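Local coordinates for protein CDP-glucose 4,6-dehydratase (Salmonella enterica subsp. enterica serovar Typhi, PDB 1WVG) that catalyses the NAD(+)-dependent dehydration of CDP-D-glucose to CDP-4-dehydro-6-deoxy-D-glucose, a step toward CDP-3,6-dideoxy-D-mannose and the O-antigen of lipopolysaccharide, at residues Y136-W141 against H298-L303; Y227-W232 against E267-V272; L92-Y97 against A203-I208. One frame throughout, in Å; residues are numbered along the deposited sequence.

How the contacts relate
The three contacts lie around one bound CDP-xylose. Contact 1 (136-141 with 298-303) and contact 2 (227-232 with 267-272), centres about 12 Å apart, are joined directly: His301 O lies 2.9 Å from Ile229 N, and Ala300 O 2.9 Å from Arg230 NH2, both probable hydrogen bonds. Contact 3 (92-97 with 203-208) has its centre about 16 Å from that of contact 1 and about 17 Å from that of contact 2. It meets contact 2 where Leu207 CD2 packs 4.0 Å from Trp232 CH2. Glu299 and Val272 approach the cytidine ribose, Arg230 the diphosphate and Arg206 the xylose; Arg206 also reaches the bound ADP-ribose.

Contact 1 of 3, residues Y136-W141 against H298-L303. With CXY (cytidine-5'-diphospho-beta-D-xylose), chain D.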
# COMPACT_ATOMS: atom_id res chain seq x y z
N TYR A 136 -7.25 -5.16 12.94
CA TYR A 136 -6.45 -5.07 11.73
C TYR A 136 -6.47 -6.32 10.89
O TYR A 136 -6.40 -7.44 11.39
CB TYR A 136 -4.96 -4.78 12.06
CG TYR A 136 -4.69 -3.45 12.77
CD1 TYR A 136 -4.36 -3.42 14.13
CD2 TYR A 136 -4.74 -2.23 12.08
CE1 TYR A 136 -4.10 -2.21 14.79
CE2 TYR A 136 -4.48 -1.02 12.73
CZ TYR A 136 -4.15 -1.00 14.09
OH TYR A 136 -3.92 0.19 14.74
N ASP A 137 -6.48 -6.13 9.59
CA ASP A 137 -6.39 -7.27 8.71
C ASP A 137 -5.06 -7.94 9.09
O ASP A 137 -4.04 -7.25 9.05
CB ASP A 137 -6.31 -6.67 7.29
CG ASP A 137 -6.14 -7.75 6.28
OD1 ASP A 137 -6.59 -8.85 6.45
OD2 ASP A 137 -5.41 -7.40 5.27
N ASN A 138 -5.03 -9.21 9.48
CA ASN A 138 -3.79 -9.87 9.90
C ASN A 138 -2.95 -10.47 8.75
O ASN A 138 -3.33 -11.46 8.14
CB ASN A 138 -4.02 -10.86 11.06
CG ASN A 138 -2.73 -11.27 11.79
OD1 ASN A 138 -1.66 -11.39 11.18
ND2 ASN A 138 -2.79 -11.41 13.13
N ARG A 139 -1.82 -9.84 8.42
CA ARG A 139 -0.96 -10.29 7.33
C ARG A 139 -0.00 -11.38 7.77
O ARG A 139 0.80 -11.89 6.97
CB ARG A 139 -0.18 -9.10 6.86
CG ARG A 139 -1.16 -7.99 6.54
CD ARG A 139 -1.67 -8.13 5.12
NE ARG A 139 -0.70 -8.86 4.32
CZ ARG A 139 0.10 -8.28 3.44
NH1 ARG A 139 0.07 -6.97 3.23
NH2 ARG A 139 0.96 -9.04 2.76
N GLU A 140 -0.09 -11.73 9.04
CA GLU A 140 0.75 -12.78 9.61
C GLU A 140 2.19 -12.50 9.30
O GLU A 140 2.88 -13.32 8.70
CB GLU A 140 0.40 -14.17 9.06
CG GLU A 140 -0.94 -14.69 9.59
CD GLU A 140 -1.02 -15.05 11.05
OE1 GLU A 140 -2.04 -15.51 11.56
OE2 GLU A 140 0.08 -14.86 11.74
N TRP A 141 2.66 -11.34 9.73
CA TRP A 141 4.03 -10.98 9.43
C TRP A 141 4.77 -10.52 10.67
O TRP A 141 4.12 -10.44 11.70
CB TRP A 141 3.95 -9.97 8.28
CG TRP A 141 3.30 -8.68 8.67
CD1 TRP A 141 3.01 -8.22 9.93
CD2 TRP A 141 2.96 -7.64 7.75
NE1 TRP A 141 2.48 -6.94 9.84
CE2 TRP A 141 2.47 -6.56 8.51
CE3 TRP A 141 3.11 -7.52 6.37
CZ2 TRP A 141 2.06 -5.39 7.89
CZ3 TRP A 141 2.70 -6.36 5.78
CH2 TRP A 141 2.18 -5.30 6.53
N HIS A 298 -9.38 -21.74 13.68
CA HIS A 298 -8.46 -20.68 13.33
C HIS A 298 -8.26 -19.47 14.25
O HIS A 298 -9.17 -18.68 14.55
CB HIS A 298 -8.51 -20.32 11.83
CG HIS A 298 -7.37 -19.43 11.49
ND1 HIS A 298 -7.45 -18.06 11.69
CD2 HIS A 298 -6.14 -19.72 11.00
CE1 HIS A 298 -6.30 -17.54 11.29
NE2 HIS A 298 -5.49 -18.51 10.87
N GLU A 299 -7.00 -19.32 14.65
CA GLU A 299 -6.50 -18.23 15.47
C GLU A 299 -5.22 -17.71 14.82
O GLU A 299 -4.47 -18.48 14.24
CB GLU A 299 -6.13 -18.70 16.88
CG GLU A 299 -7.28 -18.81 17.90
CD GLU A 299 -6.79 -18.95 19.32
OE1 GLU A 299 -6.41 -18.02 20.02
OE2 GLU A 299 -6.79 -20.20 19.73
N ALA A 300 -4.97 -16.40 14.94
CA ALA A 300 -3.78 -15.78 14.37
C ALA A 300 -2.53 -16.22 15.08
O ALA A 300 -2.50 -16.33 16.30
CB ALA A 300 -3.83 -14.27 14.57
N HIS A 301 -1.47 -16.40 14.31
CA HIS A 301 -0.20 -16.76 14.91
C HIS A 301 0.52 -15.52 15.47
O HIS A 301 0.95 -15.44 16.62
CB HIS A 301 0.69 -17.37 13.81
CG HIS A 301 0.02 -18.57 13.25
ND1 HIS A 301 -0.71 -19.44 14.06
CD2 HIS A 301 -0.03 -19.04 11.97
CE1 HIS A 301 -1.18 -20.41 13.28
NE2 HIS A 301 -0.79 -20.20 12.02
N TYR A 302 0.71 -14.53 14.60
CA TYR A 302 1.44 -13.35 15.02
C TYR A 302 0.58 -12.15 15.07
O TYR A 302 -0.15 -11.88 14.12
CB TYR A 302 2.54 -12.94 14.06
CG TYR A 302 3.49 -14.06 13.80
CD1 TYR A 302 3.74 -14.44 12.49
CD2 TYR A 302 4.08 -14.74 14.86
CE1 TYR A 302 4.61 -15.50 12.21
CE2 TYR A 302 4.95 -15.81 14.59
CZ TYR A 302 5.21 -16.18 13.27
OH TYR A 302 6.05 -17.22 12.99
N LEU A 303 0.75 -11.45 16.19
CA LEU A 303 0.06 -10.19 16.43
C LEU A 303 0.90 -9.21 17.25
O LEU A 303 1.14 -9.45 18.43
CB LEU A 303 -1.36 -10.36 17.01
CG LEU A 303 -2.08 -9.04 17.23
CD1 LEU A 303 -2.08 -8.27 15.91
CD2 LEU A 303 -3.52 -9.28 17.70
O1B CXY D . -5.51 -13.27 21.60
PB CXY D . -6.83 -13.73 22.19
O2B CXY D . -7.55 -14.75 21.36
O1' CXY D . -7.79 -12.42 22.43
O3A CXY D . -6.28 -14.22 23.55
PA CXY D . -6.13 -15.73 24.19
O1A CXY D . -5.60 -15.50 25.57
O2A CXY D . -7.41 -16.46 24.14
O5D CXY D . -5.08 -16.39 23.19
C5D CXY D . -3.71 -16.01 23.29
C4D CXY D . -2.87 -17.01 22.54
O4D CXY D . -2.59 -18.11 23.44
C3D CXY D . -3.45 -17.61 21.26
O3D CXY D . -2.48 -17.90 20.19
C2D CXY D . -4.07 -18.88 21.86
O2D CXY D . -4.24 -19.85 20.82
C1D CXY D . -2.96 -19.30 22.80
N1 CXY D . -3.38 -20.25 23.83
C6 CXY D . -4.37 -19.90 24.74
C5 CXY D . -4.77 -20.71 25.70
C4 CXY D . -4.22 -22.02 25.83
N3 CXY D . -3.22 -22.31 24.90
C2 CXY D . -2.77 -21.49 23.88
N4 CXY D . -4.55 -22.85 26.67
O2 CXY D . -1.89 -21.82 23.07
C1' CXY D . -7.57 -11.77 23.67
C2' CXY D . -8.93 -11.35 24.17
C3' CXY D . -9.50 -10.40 23.14
C4' CXY D . -8.58 -9.19 22.97
C5' CXY D . -7.18 -9.65 22.60
O2' CXY D . -9.83 -12.47 24.30
O3' CXY D . -10.77 -9.90 23.60
O4' CXY D . -9.11 -8.31 21.98
O5' CXY D . -6.69 -10.61 23.55
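Glu140 and Tyr302 bring the two loops closest, their CA atoms 5.5 Å apart. Neither segment is regular helix or strand, and the backbone bends into the left-handed region at Glu140. Each of the three hydrogen bonds across the contact joins a side chain to a backbone atom. The carboxylate of Glu140 accepts two successive backbone N-H groups: OE1 takes that of His301 (N to OE1 2.9 Å) on its syn lone pair, and OE2 takes that of Tyr302 (N to OE2 2.9 Å, 167° at the hydrogen) on its syn side, slightly out of plane. A bend at chi2 turns the Glu140 chain back toward this pair of amides, and the two bonds together fix the rotation of the carboxylate. OE2 also lies 3.3 Å from CB of His301.

Asn138 engages the carbonyl of Tyr302, whose N-H Glu140 takes. Its CG points opposite the backbone N (chi1 -163°), and ND2 donates to Tyr302 O at 2.9 Å and 162°, with the acceptor almost in the amide plane. The other end of the amide, OD1, accepts from Glu140 N at 2.7 Å, which makes an Asx turn. Both ends of the Asn138 amide are thus engaged, and the turn probably helps to set Glu140, which accepts the two N-H groups. The methyl CB of Ala300 rests 3.4 Å from ND2, while CB of Tyr302 lies 3.8 Å from Trp141 O.

One residue before Ala300, the carboxylate of Glu299 takes a weak hydrogen bond from O2D of CDP-xylose and forms a salt bridge with Arg224. Segment 136-141 belongs to the loop between strand 126-130 and helix 156-175, where Trp141 stacks on Tyr145 and also packs on Arg146 of a second subunit. Segment 298-303 lies between strand 289-291 and helix 308-314.

Contact 2 of 3, residues Y227-W232 against E267-V272; sequences YSIRPW and EDAKTV. With CXY (cytidine-5'-diphospho-beta-D-xylose), chain D.
Ile229 and Thr271 form a single beta bridge, with CA atoms 4.4 Å apart, and the polar contacts gather around it. Val272 N donates to Ser228 O at 2.8 Å, although the oxygen sits too close to a neighbour and its place is less sure. The indole of Trp232 supplies a second bond, NE1 to Lys270 O at 2.5 Å. The length is short enough to be treated with caution, but the direction is clear: the bond is nearly straight (169°), the oxygen lies in the ring plane, and the N-H arrives 45° above the carbonyl plane of Lys270.

The apolar contacts flank these bonds. CG2 of Ile229 meets CB of Ala269 at 4.2 Å, and at the benzo edge of the indole, CZ2 of Trp232 lies 4.0 Å from CG2 of Val272. Thr271 turns its methyl to CA of Tyr227 while its hydroxyl caps helix 272-283 at Phe274 N.

Contacts with the ligand centre on Arg230. NE donates to O1B of CDP-xylose at 3.0 Å, NH1 to Ile229 O at 2.8 Å, and O3D of the ribose lies over one face of the guanidinium. NH2 is also held from segment 298-303. The bonds to NE, NH1 and NH2 probably hold the guanidinium in place, and its charge would help to offset that of the diphosphate.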
# COMPACT_ATOMS: atom_id res chain seq x y z
N TYR A 227 4.01 -21.25 19.92
CA TYR A 227 4.78 -20.26 19.21
C TYR A 227 3.97 -19.04 18.77
O TYR A 227 4.41 -18.22 17.96
CB TYR A 227 5.51 -20.89 18.03
CG TYR A 227 6.13 -22.19 18.40
CD1 TYR A 227 5.57 -23.39 17.97
CD2 TYR A 227 7.30 -22.23 19.17
CE1 TYR A 227 6.17 -24.61 18.29
CE2 TYR A 227 7.89 -23.44 19.50
CZ TYR A 227 7.33 -24.64 19.06
OH TYR A 227 7.91 -25.85 19.39
N SER A 228 2.76 -18.90 19.26
CA SER A 228 2.09 -17.72 18.82
C SER A 228 2.65 -16.56 19.63
O SER A 228 3.20 -16.73 20.74
CB SER A 228 0.58 -17.86 18.98
OG SER A 228 0.11 -18.76 18.01
N ILE A 229 2.47 -15.39 19.06
CA ILE A 229 2.88 -14.15 19.64
C ILE A 229 1.68 -13.20 19.77
O ILE A 229 0.84 -13.14 18.86
CB ILE A 229 3.87 -13.52 18.68
CG1 ILE A 229 5.15 -14.34 18.82
CG2 ILE A 229 4.09 -12.07 19.12
CD1 ILE A 229 6.15 -14.03 17.73
N ARG A 230 1.64 -12.45 20.89
CA ARG A 230 0.59 -11.47 21.18
C ARG A 230 1.25 -10.29 21.85
O ARG A 230 2.35 -10.43 22.40
CB ARG A 230 -0.40 -12.04 22.21
CG ARG A 230 -1.31 -13.12 21.66
CD ARG A 230 -2.09 -12.62 20.44
NE ARG A 230 -3.06 -13.55 19.95
CZ ARG A 230 -2.82 -14.38 18.95
NH1 ARG A 230 -1.65 -14.42 18.33
NH2 ARG A 230 -3.80 -15.18 18.57
N PRO A 231 0.58 -9.14 21.86
CA PRO A 231 1.16 -7.98 22.49
C PRO A 231 0.84 -7.98 23.97
O PRO A 231 0.11 -7.12 24.46
CB PRO A 231 0.51 -6.73 21.83
CG PRO A 231 -0.49 -7.24 20.80
CD PRO A 231 -0.50 -8.77 20.91
N TRP A 232 1.40 -8.94 24.70
CA TRP A 232 1.13 -9.07 26.14
C TRP A 232 1.34 -7.85 27.03
O TRP A 232 2.43 -7.26 27.05
CB TRP A 232 1.90 -10.24 26.75
CG TRP A 232 2.04 -11.41 25.82
CD1 TRP A 232 3.14 -11.74 25.08
CD2 TRP A 232 1.06 -12.42 25.54
NE1 TRP A 232 2.92 -12.89 24.36
CE2 TRP A 232 1.66 -13.34 24.63
CE3 TRP A 232 -0.25 -12.62 25.98
CZ2 TRP A 232 0.97 -14.46 24.14
CZ3 TRP A 232 -0.92 -13.73 25.46
CH2 TRP A 232 -0.33 -14.65 24.57
N GLU A 267 9.97 -5.62 22.88
CA GLU A 267 10.60 -6.77 23.50
C GLU A 267 9.64 -7.61 24.32
O GLU A 267 9.97 -8.75 24.66
CB GLU A 267 11.78 -6.39 24.40
CG GLU A 267 11.32 -5.45 25.51
CD GLU A 267 11.19 -4.01 25.06
OE1 GLU A 267 11.38 -3.61 23.89
OE2 GLU A 267 10.89 -3.24 26.08
N ASP A 268 8.47 -7.05 24.64
CA ASP A 268 7.50 -7.76 25.44
C ASP A 268 6.56 -8.65 24.65
O ASP A 268 5.77 -9.40 25.24
CB ASP A 268 6.69 -6.83 26.34
CG ASP A 268 7.49 -6.29 27.49
OD1 ASP A 268 8.63 -6.62 27.76
OD2 ASP A 268 6.78 -5.44 28.18
N ALA A 269 6.65 -8.56 23.31
CA ALA A 269 5.83 -9.36 22.40
C ALA A 269 6.44 -10.75 22.19
O ALA A 269 7.01 -11.02 21.12
CB ALA A 269 5.55 -8.65 21.06
N LYS A 270 6.33 -11.59 23.23
CA LYS A 270 6.86 -12.94 23.28
C LYS A 270 5.84 -14.02 22.92
O LYS A 270 4.65 -13.73 22.74
CB LYS A 270 7.55 -13.19 24.60
CG LYS A 270 8.46 -12.02 25.00
CD LYS A 270 9.92 -12.39 25.26
CE LYS A 270 10.62 -11.57 26.35
NZ LYS A 270 11.87 -12.19 26.88
N THR A 271 6.32 -15.26 22.81
CA THR A 271 5.44 -16.37 22.46
C THR A 271 4.72 -16.88 23.67
O THR A 271 5.15 -16.68 24.81
CB THR A 271 6.24 -17.64 22.06
OG1 THR A 271 7.14 -18.02 23.10
CG2 THR A 271 6.98 -17.51 20.74
N VAL A 272 3.68 -17.64 23.34
CA VAL A 272 2.90 -18.33 24.33
C VAL A 272 3.81 -19.18 25.22
O VAL A 272 3.81 -19.11 26.46
CB VAL A 272 1.86 -19.17 23.59
CG1 VAL A 272 1.15 -20.09 24.56
CG2 VAL A 272 0.83 -18.23 22.96
O1B CXY D . -5.51 -13.27 21.60
PB CXY D . -6.83 -13.73 22.19
O2B CXY D . -7.55 -14.75 21.36
O1' CXY D . -7.79 -12.42 22.43
O3A CXY D . -6.28 -14.22 23.55
PA CXY D . -6.13 -15.73 24.19
O1A CXY D . -5.60 -15.50 25.57
O2A CXY D . -7.41 -16.46 24.14
O5D CXY D . -5.08 -16.39 23.19
C5D CXY D . -3.71 -16.01 23.29
C4D CXY D . -2.87 -17.01 22.54
O4D CXY D . -2.59 -18.11 23.44
C3D CXY D . -3.45 -17.61 21.26
O3D CXY D . -2.48 -17.90 20.19
C2D CXY D . -4.07 -18.88 21.86
O2D CXY D . -4.24 -19.85 20.82
C1D CXY D . -2.96 -19.30 22.80
N1 CXY D . -3.38 -20.25 23.83
C6 CXY D . -4.37 -19.90 24.74
C5 CXY D . -4.77 -20.71 25.70
C4 CXY D . -4.22 -22.02 25.83
N3 CXY D . -3.22 -22.31 24.90
C2 CXY D . -2.77 -21.49 23.88
N4 CXY D . -4.55 -22.85 26.67
O2 CXY D . -1.89 -21.82 23.07
C1' CXY D . -7.57 -11.77 23.67
C2' CXY D . -8.93 -11.35 24.17
C3' CXY D . -9.50 -10.40 23.14
C4' CXY D . -8.58 -9.19 22.97
C5' CXY D . -7.18 -9.65 22.60
O2' CXY D . -9.83 -12.47 24.30
O3' CXY D . -10.77 -9.90 23.60
O4' CXY D . -9.11 -8.31 21.98
O5' CXY D . -6.69 -10.61 23.55

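Contact 3 of 3, residues L92-Y97 against A203-I208; sequences LVRLSY and AKDRLI. With CXY (cytidine-5'-diphospho-beta-D-xylose), chain D; APR (adenosine-5-diphosphoribose), chain C.
O1B of the bound ADP-ribose is gripped twice by Arg206, whose NH1 lies 2.8 Å and NH2 2.9 Å from it, while NE of the same guanidinium packs 3.6 Å from CD2 of Leu92. NE also donates to O2' of the CDP-xylose at 2.9 Å, so one guanidinium spans both ligands through its edge. An extended chain from CG to NE carries it there, and Asp201 holds NH1 in a salt bridge. Leu92 crosses Arg206 at about a right angle, and its CD2 also touches CB of Ala203 at 4.1 Å.

A salt bridge joins the segments farther along. Arg94 NH2 meets Asp205 OD1 at 2.9 Å and 172°, with the oxygen in the guanidinium plane but the donor well above the carboxylate plane. NE adds a weak bond to OD2. The two flat groups are turned 61° from each other, so this is not a coplanar pairing.

Leu207 N, at the start of helix 207-216, donates to O1A of CDP-xylose at 3.0 Å. Together the N-terminal ends of helices 93-98 and 207-216 line the bound CDP-xylose, consistent with adjoining nucleotide-sugar and dinucleotide sites in this extended short-chain dehydrogenase/reductase, bridged by Arg206.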
# COMPACT_ATOMS: atom_id res chain seq x y z
N LEU A 92 -14.56 -12.89 23.01
CA LEU A 92 -13.82 -14.10 22.70
C LEU A 92 -13.89 -14.69 21.29
O LEU A 92 -14.95 -14.80 20.66
CB LEU A 92 -14.03 -15.18 23.79
CG LEU A 92 -14.19 -14.59 25.17
CD1 LEU A 92 -14.81 -15.68 26.05
CD2 LEU A 92 -12.87 -14.15 25.77
N VAL A 93 -12.70 -15.14 20.84
CA VAL A 93 -12.49 -15.72 19.53
C VAL A 93 -13.24 -17.04 19.22
O VAL A 93 -14.06 -17.11 18.31
CB VAL A 93 -10.99 -15.81 19.16
CG1 VAL A 93 -10.84 -16.54 17.82
CG2 VAL A 93 -10.35 -14.43 19.02
N ARG A 94 -12.87 -18.10 19.96
CA ARG A 94 -13.45 -19.42 19.77
C ARG A 94 -14.95 -19.38 19.91
O ARG A 94 -15.67 -19.96 19.12
CB ARG A 94 -12.77 -20.53 20.59
CG ARG A 94 -11.24 -20.40 20.66
CD ARG A 94 -10.48 -21.70 20.90
NE ARG A 94 -10.68 -22.34 22.19
CZ ARG A 94 -10.74 -23.66 22.33
NH1 ARG A 94 -10.64 -24.47 21.29
NH2 ARG A 94 -10.91 -24.19 23.54
N LEU A 95 -15.41 -18.62 20.92
CA LEU A 95 -16.83 -18.42 21.12
C LEU A 95 -17.50 -17.76 19.91
O LEU A 95 -18.59 -18.18 19.50
CB LEU A 95 -17.13 -17.65 22.42
CG LEU A 95 -18.60 -17.29 22.52
CD1 LEU A 95 -19.42 -18.57 22.35
CD2 LEU A 95 -18.87 -16.70 23.90
N SER A 96 -16.83 -16.74 19.32
CA SER A 96 -17.38 -16.04 18.17
C SER A 96 -17.65 -17.00 17.06
O SER A 96 -18.53 -16.86 16.23
CB SER A 96 -16.44 -14.96 17.68
OG SER A 96 -15.32 -15.53 17.02
N TYR A 97 -16.83 -18.00 16.98
CA TYR A 97 -17.08 -18.97 15.94
C TYR A 97 -18.39 -19.70 16.22
O TYR A 97 -19.15 -20.04 15.31
CB TYR A 97 -15.93 -19.99 15.93
CG TYR A 97 -14.68 -19.56 15.15
CD1 TYR A 97 -13.46 -19.38 15.82
CD2 TYR A 97 -14.68 -19.39 13.77
CE1 TYR A 97 -12.30 -19.05 15.13
CE2 TYR A 97 -13.53 -19.05 13.05
CZ TYR A 97 -12.33 -18.88 13.74
OH TYR A 97 -11.19 -18.54 13.07
N ALA A 203 -12.06 -15.00 32.16
CA ALA A 203 -12.50 -15.27 30.80
C ALA A 203 -12.15 -16.69 30.35
O ALA A 203 -11.10 -17.21 30.73
CB ALA A 203 -11.89 -14.30 29.78
N LYS A 204 -13.03 -17.30 29.53
CA LYS A 204 -12.81 -18.65 29.04
C LYS A 204 -11.81 -18.69 27.87
O LYS A 204 -11.82 -17.79 27.03
CB LYS A 204 -14.08 -19.48 28.76
CG LYS A 204 -15.03 -19.64 29.95
CD LYS A 204 -14.54 -20.57 31.05
CE LYS A 204 -15.11 -20.25 32.43
NZ LYS A 204 -15.84 -18.96 32.50
N ASP A 205 -10.96 -19.74 27.87
CA ASP A 205 -9.94 -19.99 26.87
C ASP A 205 -8.76 -19.03 26.83
O ASP A 205 -7.84 -19.21 26.01
CB ASP A 205 -10.56 -20.18 25.48
CG ASP A 205 -11.25 -21.51 25.36
OD1 ASP A 205 -10.87 -22.52 25.94
OD2 ASP A 205 -12.29 -21.44 24.57
N ARG A 206 -8.76 -18.02 27.69
CA ARG A 206 -7.64 -17.09 27.66
C ARG A 206 -6.48 -17.79 28.30
O ARG A 206 -6.68 -18.65 29.15
CB ARG A 206 -7.95 -15.71 28.25
CG ARG A 206 -9.01 -14.92 27.46
CD ARG A 206 -8.99 -13.45 27.90
NE ARG A 206 -9.91 -12.60 27.17
CZ ARG A 206 -10.50 -11.51 27.68
NH1 ARG A 206 -10.31 -11.10 28.94
NH2 ARG A 206 -11.32 -10.79 26.93
N LEU A 207 -5.28 -17.46 27.86
CA LEU A 207 -4.06 -18.10 28.30
C LEU A 207 -3.72 -18.11 29.77
O LEU A 207 -3.55 -19.15 30.38
CB LEU A 207 -2.87 -17.59 27.49
CG LEU A 207 -1.58 -18.33 27.84
CD1 LEU A 207 -1.67 -19.78 27.34
CD2 LEU A 207 -0.38 -17.58 27.24
N ILE A 208 -3.59 -16.92 30.33
CA ILE A 208 -3.24 -16.77 31.73
C ILE A 208 -4.31 -17.30 32.66
O ILE A 208 -3.99 -17.98 33.64
CB ILE A 208 -2.96 -15.32 32.01
CG1 ILE A 208 -1.68 -14.95 31.26
CG2 ILE A 208 -2.81 -15.16 33.51
CD1 ILE A 208 -0.42 -15.49 31.96
O1B CXY D . -5.51 -13.27 21.60
PB CXY D . -6.83 -13.73 22.19
O2B CXY D . -7.55 -14.75 21.36
O1' CXY D . -7.79 -12.42 22.43
O3A CXY D . -6.28 -14.22 23.55
PA CXY D . -6.13 -15.73 24.19
O1A CXY D . -5.60 -15.50 25.57
O2A CXY D . -7.41 -16.46 24.14
O5D CXY D . -5.08 -16.39 23.19
C5D CXY D . -3.71 -16.01 23.29
C4D CXY D . -2.87 -17.01 22.54
O4D CXY D . -2.59 -18.11 23.44
C3D CXY D . -3.45 -17.61 21.26
O3D CXY D . -2.48 -17.90 20.19
C2D CXY D . -4.07 -18.88 21.86
O2D CXY D . -4.24 -19.85 20.82
C1D CXY D . -2.96 -19.30 22.80
N1 CXY D . -3.38 -20.25 23.83
C6 CXY D . -4.37 -19.90 24.74
C5 CXY D . -4.77 -20.71 25.70
C4 CXY D . -4.22 -22.02 25.83
N3 CXY D . -3.22 -22.31 24.90
C2 CXY D . -2.77 -21.49 23.88
N4 CXY D . -4.55 -22.85 26.67
O2 CXY D . -1.89 -21.82 23.07
C1' CXY D . -7.57 -11.77 23.67
C2' CXY D . -8.93 -11.35 24.17
C3' CXY D . -9.50 -10.40 23.14
C4' CXY D . -8.58 -9.19 22.97
C5' CXY D . -7.18 -9.65 22.60
O2' CXY D . -9.83 -12.47 24.30
O3' CXY D . -10.77 -9.90 23.60
O4' CXY D . -9.11 -8.31 21.98
O5' CXY D . -6.69 -10.61 23.55
N1 APR C . -24.76 -5.78 26.68
C2 APR C . -24.06 -5.18 27.67
N3 APR C . -22.90 -5.51 28.17
C4 APR C . -22.38 -6.59 27.54
C5 APR C . -22.93 -7.29 26.51
C6 APR C . -24.22 -6.86 26.06
N6 APR C . -24.93 -7.38 25.05
N7 APR C . -22.09 -8.32 26.11
C8 APR C . -21.05 -8.22 26.92
N9 APR C . -21.18 -7.19 27.80
C1' APR C . -20.27 -6.76 28.86
C2' APR C . -20.11 -7.83 29.90
O2' APR C . -21.27 -7.89 30.74
C3' APR C . -18.87 -7.29 30.61
O3' APR C . -19.07 -6.19 31.52
O4' APR C . -19.00 -6.63 28.33
C4' APR C . -18.04 -6.84 29.37
C5' APR C . -17.11 -7.88 28.82
O5' APR C . -16.05 -8.06 29.80
PA APR C . -15.06 -9.35 29.75
O1A APR C . -15.71 -10.58 29.13
O2A APR C . -14.31 -9.43 31.10
O3A APR C . -14.01 -8.87 28.67
PB APR C . -12.81 -7.79 28.86
O1B APR C . -11.53 -8.58 28.83
O2B APR C . -13.08 -6.84 30.02
O5D APR C . -13.05 -6.91 27.56
C5D APR C . -13.42 -5.53 27.74
O4D APR C . -11.99 -4.69 25.90
O1D APR C . -10.56 -6.15 24.77
C1D APR C . -11.82 -5.42 24.72
O2D APR C . -13.38 -6.74 23.37
C2D APR C . -12.95 -6.41 24.70
O3D APR C . -14.61 -4.75 24.28
C3D APR C . -14.09 -5.61 25.30
C4D APR C . -13.36 -4.86 26.39